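Long-range contacts in peptidoglycan D,D-transpeptidase MrdA (Pseudomonas aeruginosa, PDB 7KIS), which probably cross-links the peptidoglycan of the cell wall as a penicillin-binding transpeptidase, and is captured here with a diazabicyclooctane inhibitor in its pocket: residues A[193-198]-A[216-221]; A[365-370]-A[384-389]; A[472-477]-A[495-500]. One frame throughout, in Å; residues are numbered along the deposited sequence.

Contact 1 (A[193-198]-A[216-221])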
loop_
_atom_site.group_PDB
_atom_site.type_symbol
_atom_site.label_atom_id
_atom_site.label_comp_id
_atom_site.label_asym_id
_atom_site.label_seq_id
_atom_site.Cartn_x
_atom_site.Cartn_y
_atom_site.Cartn_z
ATOM N N PRO A 193 -25.237 -26.336 2.885
ATOM C CA PRO A 193 -25.066 -27.741 2.489
ATOM C C PRO A 193 -25.637 -28.042 1.113
ATOM O O PRO A 193 -25.337 -29.107 0.557
ATOM C CB PRO A 193 -25.809 -28.514 3.587
ATOM C CG PRO A 193 -26.744 -27.522 4.197
ATOM C CD PRO A 193 -26.044 -26.199 4.109
ATOM N N ILE A 194 -26.442 -27.139 0.557
ATOM C CA ILE A 194 -27.084 -27.327 -0.738
ATOM C C ILE A 194 -26.141 -26.818 -1.817
ATOM O O ILE A 194 -25.727 -27.573 -2.702
ATOM C CB ILE A 194 -28.445 -26.609 -0.801
ATOM C CG1 ILE A 194 -29.406 -27.193 0.234
ATOM C CG2 ILE A 194 -29.034 -26.705 -2.200
ATOM C CD1 ILE A 194 -30.726 -26.459 0.329
ATOM N N ASN A 195 -25.803 -25.529 -1.749
ATOM C CA ASN A 195 -25.028 -24.909 -2.817
ATOM C C ASN A 195 -23.598 -25.431 -2.849
ATOM O O ASN A 195 -22.993 -25.505 -3.924
ATOM C CB ASN A 195 -25.027 -23.387 -2.656
ATOM C CG ASN A 195 -25.053 -22.659 -3.983
ATOM O OD1 ASN A 195 -26.117 -22.301 -4.487
ATOM N ND2 ASN A 195 -23.878 -22.440 -4.560
ATOM N N TYR A 196 -23.039 -25.781 -1.696
ATOM C CA TYR A 196 -21.681 -26.301 -1.629
ATOM C C TYR A 196 -21.626 -27.824 -1.639
ATOM O O TYR A 196 -20.562 -28.394 -1.373
ATOM C CB TYR A 196 -20.965 -25.750 -0.394
ATOM C CG TYR A 196 -20.322 -24.409 -0.656
ATOM C CD1 TYR A 196 -18.960 -24.305 -0.900
ATOM C CD2 TYR A 196 -21.083 -23.248 -0.686
ATOM C CE1 TYR A 196 -18.372 -23.082 -1.151
ATOM C CE2 TYR A 196 -20.504 -22.021 -0.935
ATOM C CZ TYR A 196 -19.147 -21.943 -1.167
ATOM O OH TYR A 196 -18.567 -20.722 -1.415
ATOM N N SER A 197 -22.738 -28.495 -1.934
ATOM C CA SER A 197 -22.694 -29.933 -2.155
ATOM C C SER A 197 -21.851 -30.235 -3.387
ATOM O O SER A 197 -21.992 -29.583 -4.426
ATOM C CB SER A 197 -24.107 -30.491 -2.321
ATOM O OG SER A 197 -24.151 -31.870 -1.998
ATOM N N GLY A 198 -20.975 -31.232 -3.270
ATOM C CA GLY A 198 -20.013 -31.529 -4.308
ATOM C C GLY A 198 -18.850 -30.569 -4.392
ATOM O O GLY A 198 -17.933 -30.807 -5.188
ATOM N N HIS A 216 -17.778 -18.959 -6.561
ATOM C CA HIS A 216 -18.314 -20.305 -6.364
ATOM C C HIS A 216 -19.385 -20.624 -7.404
ATOM O O HIS A 216 -19.152 -21.399 -8.337
ATOM C CB HIS A 216 -18.869 -20.440 -4.942
ATOM C CG HIS A 216 -19.422 -21.797 -4.634
ATOM N ND1 HIS A 216 -20.737 -22.000 -4.277
ATOM C CD2 HIS A 216 -18.836 -23.016 -4.626
ATOM C CE1 HIS A 216 -20.939 -23.288 -4.065
ATOM N NE2 HIS A 216 -19.802 -23.927 -4.269
ATOM N N GLY A 217 -20.562 -20.032 -7.257
ATOM C CA GLY A 217 -21.669 -20.272 -8.155
ATOM C C GLY A 217 -22.793 -21.044 -7.492
ATOM O O GLY A 217 -22.948 -21.062 -6.269
ATOM N N THR A 218 -23.594 -21.697 -8.331
ATOM C CA THR A 218 -24.726 -22.490 -7.878
ATOM C C THR A 218 -24.606 -23.896 -8.449
ATOM O O THR A 218 -24.083 -24.092 -9.549
ATOM C CB THR A 218 -26.065 -21.870 -8.296
ATOM O OG1 THR A 218 -26.098 -21.716 -9.720
ATOM C CG2 THR A 218 -26.254 -20.513 -7.634
ATOM N N VAL A 219 -25.108 -24.870 -7.697
ATOM C CA VAL A 219 -25.042 -26.265 -8.107
ATOM C C VAL A 219 -26.216 -26.598 -9.018
ATOM O O VAL A 219 -27.271 -25.960 -8.985
ATOM C CB VAL A 219 -25.014 -27.215 -6.894
ATOM C CG1 VAL A 219 -23.614 -27.314 -6.322
ATOM C CG2 VAL A 219 -26.003 -26.752 -5.840
ATOM N N GLY A 220 -26.021 -27.630 -9.840
ATOM C CA GLY A 220 -27.077 -28.212 -10.631
ATOM C C GLY A 220 -27.512 -29.562 -10.091
ATOM O O GLY A 220 -27.066 -30.020 -9.038
ATOM N N TYR A 221 -28.406 -30.204 -10.841
ATOM C CA TYR A 221 -28.957 -31.487 -10.424
ATOM C C TYR A 221 -29.237 -32.351 -11.644
ATOM O O TYR A 221 -29.883 -31.897 -12.593
ATOM C CB TYR A 221 -30.237 -31.293 -9.602
ATOM C CG TYR A 221 -30.005 -30.623 -8.268
ATOM C CD1 TYR A 221 -30.227 -29.260 -8.106
ATOM C CD2 TYR A 221 -29.556 -31.348 -7.172
ATOM C CE1 TYR A 221 -30.012 -28.641 -6.888
ATOM C CE2 TYR A 221 -29.338 -30.737 -5.951
ATOM C CZ TYR A 221 -29.568 -29.384 -5.815
ATOM O OH TYR A 221 -29.352 -28.774 -4.602
#

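Contact 2 (A[365-370]-A[384-389]). With C9D ((2S,5R)-1-formyl-N'-[(3R)-pyrrolidine-3-carbonyl]-5-[(sulfooxy)amino]piperidine-2-carbohydrazide), chain C.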
loop_
_atom_site.group_PDB
_atom_site.type_symbol
_atom_site.label_atom_id
_atom_site.label_comp_id
_atom_site.label_asym_id
_atom_site.label_seq_id
_atom_site.Cartn_x
_atom_site.Cartn_y
_atom_site.Cartn_z
ATOM N N ARG A 365 15.992 16.500 18.341
ATOM C CA ARG A 365 17.105 16.790 17.450
ATOM C C ARG A 365 16.786 16.427 16.005
ATOM O O ARG A 365 16.019 15.502 15.726
ATOM C CB ARG A 365 18.357 16.048 17.921
ATOM C CG ARG A 365 18.703 16.366 19.362
ATOM C CD ARG A 365 19.977 15.688 19.827
ATOM N NE ARG A 365 20.493 16.329 21.034
ATOM C CZ ARG A 365 21.217 17.444 21.037
ATOM N NH1 ARG A 365 21.643 17.962 22.182
ATOM N NH2 ARG A 365 21.523 18.042 19.893
ATOM N N ASN A 366 17.382 17.182 15.086
ATOM C CA ASN A 366 17.233 16.968 13.656
ATOM C C ASN A 366 18.171 15.857 13.195
ATOM O O ASN A 366 19.192 15.574 13.827
ATOM C CB ASN A 366 17.523 18.265 12.896
ATOM C CG ASN A 366 16.977 18.256 11.479
ATOM O OD1 ASN A 366 15.935 17.665 11.202
ATOM N ND2 ASN A 366 17.681 18.928 10.573
ATOM N N TRP A 367 17.812 15.216 12.078
ATOM C CA TRP A 367 18.682 14.181 11.533
ATOM C C TRP A 367 20.025 14.744 11.091
ATOM O O TRP A 367 21.012 14.001 11.043
ATOM C CB TRP A 367 18.000 13.463 10.364
ATOM C CG TRP A 367 17.973 14.250 9.083
ATOM C CD1 TRP A 367 16.967 15.058 8.637
ATOM C CD2 TRP A 367 18.998 14.298 8.079
ATOM N NE1 TRP A 367 17.302 15.609 7.423
ATOM C CE2 TRP A 367 18.544 15.159 7.060
ATOM C CE3 TRP A 367 20.255 13.700 7.948
ATOM C CZ2 TRP A 367 19.303 15.435 5.923
ATOM C CZ3 TRP A 367 21.007 13.976 6.819
ATOM C CH2 TRP A 367 20.529 14.836 5.822
ATOM N N ASN A 368 20.089 16.037 10.783
ATOM C CA ASN A 368 21.353 16.734 10.579
ATOM C C ASN A 368 21.636 17.565 11.824
ATOM O O ASN A 368 20.943 18.552 12.092
ATOM C CB ASN A 368 21.303 17.611 9.329
ATOM C CG ASN A 368 22.589 18.381 9.107
ATOM O OD1 ASN A 368 23.670 17.932 9.491
ATOM N ND2 ASN A 368 22.479 19.550 8.484
ATOM N N ARG A 369 22.655 17.154 12.583
ATOM C CA ARG A 369 22.913 17.738 13.896
ATOM C C ARG A 369 23.145 19.242 13.818
ATOM O O ARG A 369 22.753 19.977 14.732
ATOM C CB ARG A 369 24.095 17.037 14.563
ATOM C CG ARG A 369 23.677 16.029 15.633
ATOM C CD ARG A 369 22.513 15.166 15.151
ATOM N NE ARG A 369 22.069 14.198 16.150
ATOM C CZ ARG A 369 21.150 13.264 15.926
ATOM N NH1 ARG A 369 20.574 13.172 14.734
ATOM N NH2 ARG A 369 20.804 12.422 16.890
ATOM N N TYR A 370 23.769 19.722 12.745
ATOM C CA TYR A 370 24.200 21.110 12.679
ATOM C C TYR A 370 23.151 22.035 12.076
ATOM O O TYR A 370 23.393 23.243 11.984
ATOM C CB TYR A 370 25.492 21.219 11.861
ATOM C CG TYR A 370 26.538 20.178 12.199
ATOM C CD1 TYR A 370 27.129 19.412 11.201
ATOM C CD2 TYR A 370 26.944 19.970 13.512
ATOM C CE1 TYR A 370 28.088 18.463 11.503
ATOM C CE2 TYR A 370 27.903 19.023 13.822
ATOM C CZ TYR A 370 28.471 18.274 12.815
ATOM O OH TYR A 370 29.425 17.334 13.125
ATOM N N SER A 384 13.783 16.973 4.078
ATOM C CA SER A 384 13.135 16.279 5.190
ATOM C C SER A 384 13.683 16.759 6.533
ATOM O O SER A 384 14.270 16.005 7.311
ATOM C CB SER A 384 13.291 14.767 5.044
ATOM O OG SER A 384 12.533 14.087 6.032
ATOM N N ASN A 385 13.450 18.037 6.809
ATOM C CA ASN A 385 13.866 18.619 8.075
ATOM C C ASN A 385 12.891 18.205 9.171
ATOM O O ASN A 385 11.673 18.263 8.985
ATOM C CB ASN A 385 13.938 20.141 7.959
ATOM C CG ASN A 385 14.603 20.787 9.161
ATOM O OD1 ASN A 385 13.943 21.095 10.154
ATOM N ND2 ASN A 385 15.915 20.991 9.080
ATOM N N ASP A 386 13.427 17.784 10.318
ATOM C CA ASP A 386 12.561 17.338 11.402
ATOM C C ASP A 386 12.059 18.499 12.251
ATOM O O ASP A 386 10.927 18.453 12.743
ATOM C CB ASP A 386 13.288 16.318 12.282
ATOM C CG ASP A 386 13.707 15.077 11.514
ATOM O OD1 ASP A 386 12.878 14.539 10.753
ATOM O OD2 ASP A 386 14.868 14.643 11.668
ATOM N N THR A 387 12.877 19.538 12.434
ATOM C CA THR A 387 12.477 20.655 13.286
ATOM C C THR A 387 11.284 21.400 12.699
ATOM O O THR A 387 10.416 21.874 13.443
ATOM C CB THR A 387 13.656 21.606 13.496
ATOM O OG1 THR A 387 14.114 22.092 12.229
ATOM C CG2 THR A 387 14.793 20.883 14.197
ATOM N N TYR A 388 11.228 21.522 11.369
ATOM C CA TYR A 388 10.082 22.164 10.730
ATOM C C TYR A 388 8.786 21.447 11.080
ATOM O O TYR A 388 7.774 22.089 11.385
ATOM C CB TYR A 388 10.286 22.203 9.215
ATOM C CG TYR A 388 9.155 22.843 8.429
ATOM C CD1 TYR A 388 8.018 22.118 8.087
ATOM C CD2 TYR A 388 9.238 24.162 8.007
ATOM C CE1 TYR A 388 6.992 22.694 7.363
ATOM C CE2 TYR A 388 8.216 24.747 7.281
ATOM C CZ TYR A 388 7.095 24.008 6.962
ATOM O OH TYR A 388 6.075 24.585 6.240
ATOM N N PHE A 389 8.796 20.115 11.039
ATOM C CA PHE A 389 7.601 19.349 11.363
ATOM C C PHE A 389 7.451 19.118 12.859
ATOM O O PHE A 389 6.331 18.878 13.324
ATOM C CB PHE A 389 7.615 18.023 10.600
ATOM C CG PHE A 389 7.595 18.193 9.107
ATOM C CD1 PHE A 389 8.776 18.314 8.395
ATOM C CD2 PHE A 389 6.396 18.256 8.418
ATOM C CE1 PHE A 389 8.765 18.481 7.023
ATOM C CE2 PHE A 389 6.379 18.424 7.046
ATOM C CZ PHE A 389 7.565 18.537 6.348
HETATM O OAF C9D C . 16.136 8.757 2.542
HETATM S SAY C9D C . 16.586 9.573 3.743
HETATM O OAD C9D C . 17.729 8.885 4.459
HETATM O OAE C9D C . 17.039 10.857 3.084
HETATM O OAR C9D C . 15.297 9.853 4.811
HETATM N NAQ C9D C . 15.446 11.176 5.351
HETATM C CAU C9D C . 15.768 11.108 6.835
HETATM C CAJ C9D C . 16.088 9.707 7.198
HETATM C CB C9D C . 16.233 9.507 8.655
HETATM C CAM C9D C . 14.604 11.692 7.637
HETATM N N C9D C . 14.011 10.731 8.643
HETATM C CAG C9D C . 12.622 10.303 8.474
HETATM O OAA C9D C . 12.304 9.196 8.779
HETATM C CA C9D C . 14.946 9.823 9.411
HETATM C C C9D C . 15.328 10.462 10.736
HETATM O O C9D C . 16.108 9.913 11.434
HETATM N NAP C9D C . 14.750 11.759 11.164
HETATM N NAO C9D C . 15.176 12.274 12.418
HETATM C CAS C9D C . 14.873 11.543 13.648
HETATM O OAB C9D C . 14.262 10.525 13.611
HETATM C CAV C9D C . 15.373 12.113 15.031
HETATM C CAI C9D C . 16.861 12.580 14.847
HETATM C CAH C9D C . 17.738 11.484 15.585
HETATM N NAN C9D C . 16.921 10.985 16.534
HETATM C CAL C9D C . 15.393 11.102 15.944
#

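Contact 3 (A[472-477]-A[495-500])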
loop_
_atom_site.group_PDB
_atom_site.type_symbol
_atom_site.label_atom_id
_atom_site.label_comp_id
_atom_site.label_asym_id
_atom_site.label_seq_id
_atom_site.Cartn_x
_atom_site.Cartn_y
_atom_site.Cartn_z
ATOM N N LYS A 472 -5.104 14.940 -6.033
ATOM C CA LYS A 472 -5.576 16.229 -5.521
ATOM C C LYS A 472 -6.732 16.070 -4.535
ATOM O O LYS A 472 -7.607 16.935 -4.445
ATOM C CB LYS A 472 -5.986 17.167 -6.660
ATOM C CG LYS A 472 -4.922 17.373 -7.724
ATOM C CD LYS A 472 -3.656 17.957 -7.131
ATOM C CE LYS A 472 -2.679 18.358 -8.221
ATOM N NZ LYS A 472 -3.294 19.307 -9.192
ATOM N N GLY A 473 -6.749 14.967 -3.790
ATOM C CA GLY A 473 -7.695 14.787 -2.712
ATOM C C GLY A 473 -8.960 14.028 -3.048
ATOM O O GLY A 473 -9.803 13.848 -2.160
ATOM N N HIS A 474 -9.129 13.574 -4.287
ATOM C CA HIS A 474 -10.304 12.787 -4.638
ATOM C C HIS A 474 -10.129 11.375 -4.096
ATOM O O HIS A 474 -9.178 10.677 -4.464
ATOM C CB HIS A 474 -10.536 12.760 -6.146
ATOM C CG HIS A 474 -11.832 12.121 -6.538
ATOM N ND1 HIS A 474 -12.819 11.824 -5.622
ATOM C CD2 HIS A 474 -12.306 11.720 -7.742
ATOM C CE1 HIS A 474 -13.843 11.269 -6.243
ATOM N NE2 HIS A 474 -13.558 11.193 -7.530
ATOM N N TRP A 475 -11.044 10.956 -3.229
ATOM C CA TRP A 475 -10.907 9.704 -2.496
ATOM C C TRP A 475 -11.541 8.584 -3.311
ATOM O O TRP A 475 -12.761 8.552 -3.495
ATOM C CB TRP A 475 -11.556 9.814 -1.120
ATOM C CG TRP A 475 -10.587 9.709 0.013
ATOM C CD1 TRP A 475 -10.174 10.717 0.834
ATOM C CD2 TRP A 475 -9.908 8.528 0.456
ATOM N NE1 TRP A 475 -9.282 10.238 1.761
ATOM C CE2 TRP A 475 -9.101 8.896 1.550
ATOM C CE3 TRP A 475 -9.905 7.195 0.034
ATOM C CZ2 TRP A 475 -8.298 7.982 2.227
ATOM C CZ3 TRP A 475 -9.106 6.288 0.707
ATOM C CH2 TRP A 475 -8.314 6.686 1.792
ATOM N N ILE A 476 -10.709 7.665 -3.792
ATOM C CA ILE A 476 -11.162 6.425 -4.409
ATOM C C ILE A 476 -10.354 5.293 -3.796
ATOM O O ILE A 476 -9.118 5.298 -3.867
ATOM C CB ILE A 476 -10.992 6.439 -5.938
ATOM C CG1 ILE A 476 -11.671 7.668 -6.548
ATOM C CG2 ILE A 476 -11.546 5.158 -6.546
ATOM C CD1 ILE A 476 -11.160 8.025 -7.925
ATOM N N ARG A 477 -11.046 4.328 -3.202
ATOM C CA ARG A 477 -10.370 3.269 -2.471
ATOM C C ARG A 477 -9.630 2.346 -3.434
ATOM O O ARG A 477 -10.124 2.068 -4.532
ATOM C CB ARG A 477 -11.374 2.471 -1.642
ATOM C CG ARG A 477 -12.105 3.307 -0.606
ATOM C CD ARG A 477 -12.778 2.442 0.444
ATOM N NE ARG A 477 -13.074 3.203 1.654
ATOM C CZ ARG A 477 -13.561 2.673 2.770
ATOM N NH1 ARG A 477 -13.814 1.373 2.836
ATOM N NH2 ARG A 477 -13.798 3.445 3.823
ATOM N N MET A 495 -15.169 7.140 1.035
ATOM C CA MET A 495 -14.518 8.099 1.910
ATOM C C MET A 495 -14.698 9.509 1.360
ATOM O O MET A 495 -14.614 9.712 0.144
ATOM C CB MET A 495 -13.022 7.800 2.059
ATOM C CG MET A 495 -12.707 6.671 3.028
ATOM S SD MET A 495 -11.351 7.071 4.146
ATOM C CE MET A 495 -12.170 8.162 5.304
ATOM N N PRO A 496 -14.954 10.495 2.217
ATOM C CA PRO A 496 -15.125 11.866 1.723
ATOM C C PRO A 496 -13.824 12.406 1.153
ATOM O O PRO A 496 -12.741 12.156 1.685
ATOM C CB PRO A 496 -15.558 12.649 2.970
ATOM C CG PRO A 496 -15.992 11.608 3.960
ATOM C CD PRO A 496 -15.158 10.403 3.672
ATOM N N ASP A 497 -13.939 13.155 0.058
ATOM C CA ASP A 497 -12.761 13.761 -0.538
ATOM C C ASP A 497 -12.157 14.784 0.420
ATOM O O ASP A 497 -12.824 15.311 1.315
ATOM C CB ASP A 497 -13.111 14.429 -1.869
ATOM C CG ASP A 497 -13.654 13.447 -2.891
ATOM O OD1 ASP A 497 -13.275 12.258 -2.839
ATOM O OD2 ASP A 497 -14.461 13.865 -3.751
ATOM N N ILE A 498 -10.873 15.059 0.225
ATOM C CA ILE A 498 -10.145 16.016 1.049
ATOM C C ILE A 498 -10.180 17.351 0.317
ATOM O O ILE A 498 -9.472 17.553 -0.674
ATOM C CB ILE A 498 -8.718 15.546 1.332
ATOM C CG1 ILE A 498 -8.756 14.198 2.052
ATOM C CG2 ILE A 498 -7.982 16.565 2.177
ATOM C CD1 ILE A 498 -7.466 13.436 1.978
ATOM N N VAL A 499 -11.014 18.263 0.807
ATOM C CA VAL A 499 -11.235 19.559 0.177
ATOM C C VAL A 499 -10.468 20.590 0.996
ATOM O O VAL A 499 -10.895 20.982 2.085
ATOM C CB VAL A 499 -12.725 19.899 0.086
ATOM C CG1 VAL A 499 -12.948 21.014 -0.921
ATOM C CG2 VAL A 499 -13.529 18.662 -0.288
ATOM N N LEU A 500 -9.329 21.030 0.471
ATOM C CA LEU A 500 -8.528 22.040 1.142
ATOM C C LEU A 500 -9.166 23.416 0.995
ATOM O O LEU A 500 -9.822 23.717 -0.006
ATOM C CB LEU A 500 -7.109 22.062 0.572
ATOM C CG LEU A 500 -6.036 21.201 1.247
ATOM C CD1 LEU A 500 -6.536 19.794 1.520
ATOM C CD2 LEU A 500 -4.781 21.156 0.394
HETATM O O HOH W 1 -13.693 6.023 -1.805
#

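Contact 1 (A[193-198]-A[216-221])
The rings of Y196 and H216 lie face to face. Their centroids are 3.5 Å apart and their planes differ by only 5°. H216 CE1 sits over the centre of the tyrosine ring, and Y196 CZ over the centre of the imidazole. At the imidazole edge, close to its plane, comes the backbone of N195, with N195 O 3.0 Å from H216 CE1. The H216 ring reaches this place because its CG is anti to the backbone N (chi1 -179°). Both rings are tethered at their polar ends: Y196 OH bonds E212 OE2, and H216 NE2 bonds T199 OG1.

N195 carries the polar link. Its side chain runs antiparallel to that of H216 and gives ND2 to G217 O. The bond is modelled at 2.4 Å between N195 ND2 and G217 O, so its exact length is doubtful. G217 is where the chain leaves the helix. The other amide atom, N195 OD1, faces T218 CG2 at 3.6 Å.

V219 packs against backbone oxygens of a type I turn from I194 to S197. Its CG1 meets N195 O and S197 O; its CG2 meets I194 O. Further out, Y221 meets I194 nearly perpendicular, and its OH touches I194 CG2.

This is surface packing within the dimerisation-domain family region. It sets the loop between strands 179-182 and 201-205 against the exit of helix 212-216. Strand 220-221 then pairs antiparallel with strand 63-64, where P63 touches both S197 and Y221.

Contact 2 (A[365-370]-A[384-389])
D386 OD2 is gripped by W367 N and by the bound inhibitor. The backbone N-H of W367 reaches it on the anti side, with W367 N 3.0 Å from D386 OD2 and a bent angle of 135°. The hydrazide NAO of C9D gives it a second, weak bond. The other oxygen, D386 OD1, forms a salt bridge with K330. The backbone is tied in return: D386 N donates to N366 OD1 at 2.7 Å and 159°. The N366 amide and the D386 carboxylate stand almost perpendicular.

S384, N385 and D386 form the SxD variant of the second conserved motif of penicillin-binding transpeptidases. S384 ends the preceding helix in a Schellman motif, and its OG bonds K330 NZ beside S327, the predicted acyl-ester serine. N385 is the N-cap of the next helix: its OD1 accepts from Y388 N at 3.0 Å in the carbonyl plane. N385 ND2 is held by D351 and D372.

The W367 ring forms a wall of the pocket. With chi1 76°, CG lies between the backbone N and the carbonyl carbon. One face then meets C9D CAU, and the opposite face is backed by N368 CB. D386 OD2 lies at the ring edge, and NE1 bonds R383 O. At the pyrrolidine end of the inhibitor, R369 brings its guanidinium edge to the ring, with R369 NH1 3.4 Å from C9D CAH.

Contact 3 (A[472-477]-A[495-500])
Residues 472-477 and 495-498 run in nearly opposite directions, and I498 N donates to G473 O at 2.9 Å and 167°. G473 has positive phi and brings its backbone close to I498, the two CA atoms 4.7 Å apart. Next to this bond, D497 OD1 accepts twice. H474 ND1 gives a His-carboxylate bond of 2.9 Å to D497 OD1, and W475 N gives a nearly straight bond to the same oxygen. Both donors come from one face of the carboxylate, well out of its plane. The oxygen itself lies in the plane of the H474 ring, which stands at 89° to the carboxylate.

M495 follows the W475 side chain over one face of the indole. CB makes a CH-pi contact with the five-membered ring. The chain bends at chi2 (-135°), which carries SD over the six-membered ring, a Met-aromatic contact with M495 SD 3.8 Å from the centroid of the W475 six-membered ring. R477 crosses M495 and meets its CG with the guanidinium edge, R477 NH2 to M495 CG 3.5 Å. I498 CG1 and CD1 come near CD1 and NE1 of the indole; NE1 bonds R407 O.

This is packing in the transpeptidase domain, joining the loops before and after strand 481-484. W475 and I498 both pack on helix 459-470, while I498 also reaches W506 of helix 504-518, where K472 forms a salt bridge with D507.

Overall arrangement
The three contacts follow one another along the chain, each closing before the next opens. Contact 1 lies in the N-terminal dimerisation-domain family region. Contacts 2 and 3 lie in the transpeptidase region. Contacts 1 and 2 are on opposite sides of the chain's centre, with their own centres about 62 Å apart. The centre of contact 3 is about 42 Å from that of contact 1 and about 30 Å from that of contact 2. No two touch, and even contacts 2 and 3 are about 13 Å apart at their nearest atoms. Helix 330-340 links them, bringing K330 to contact 2 and packing on L500 of contact 3. Only contact 2 lines the inhibitor pocket; the others are structural packing.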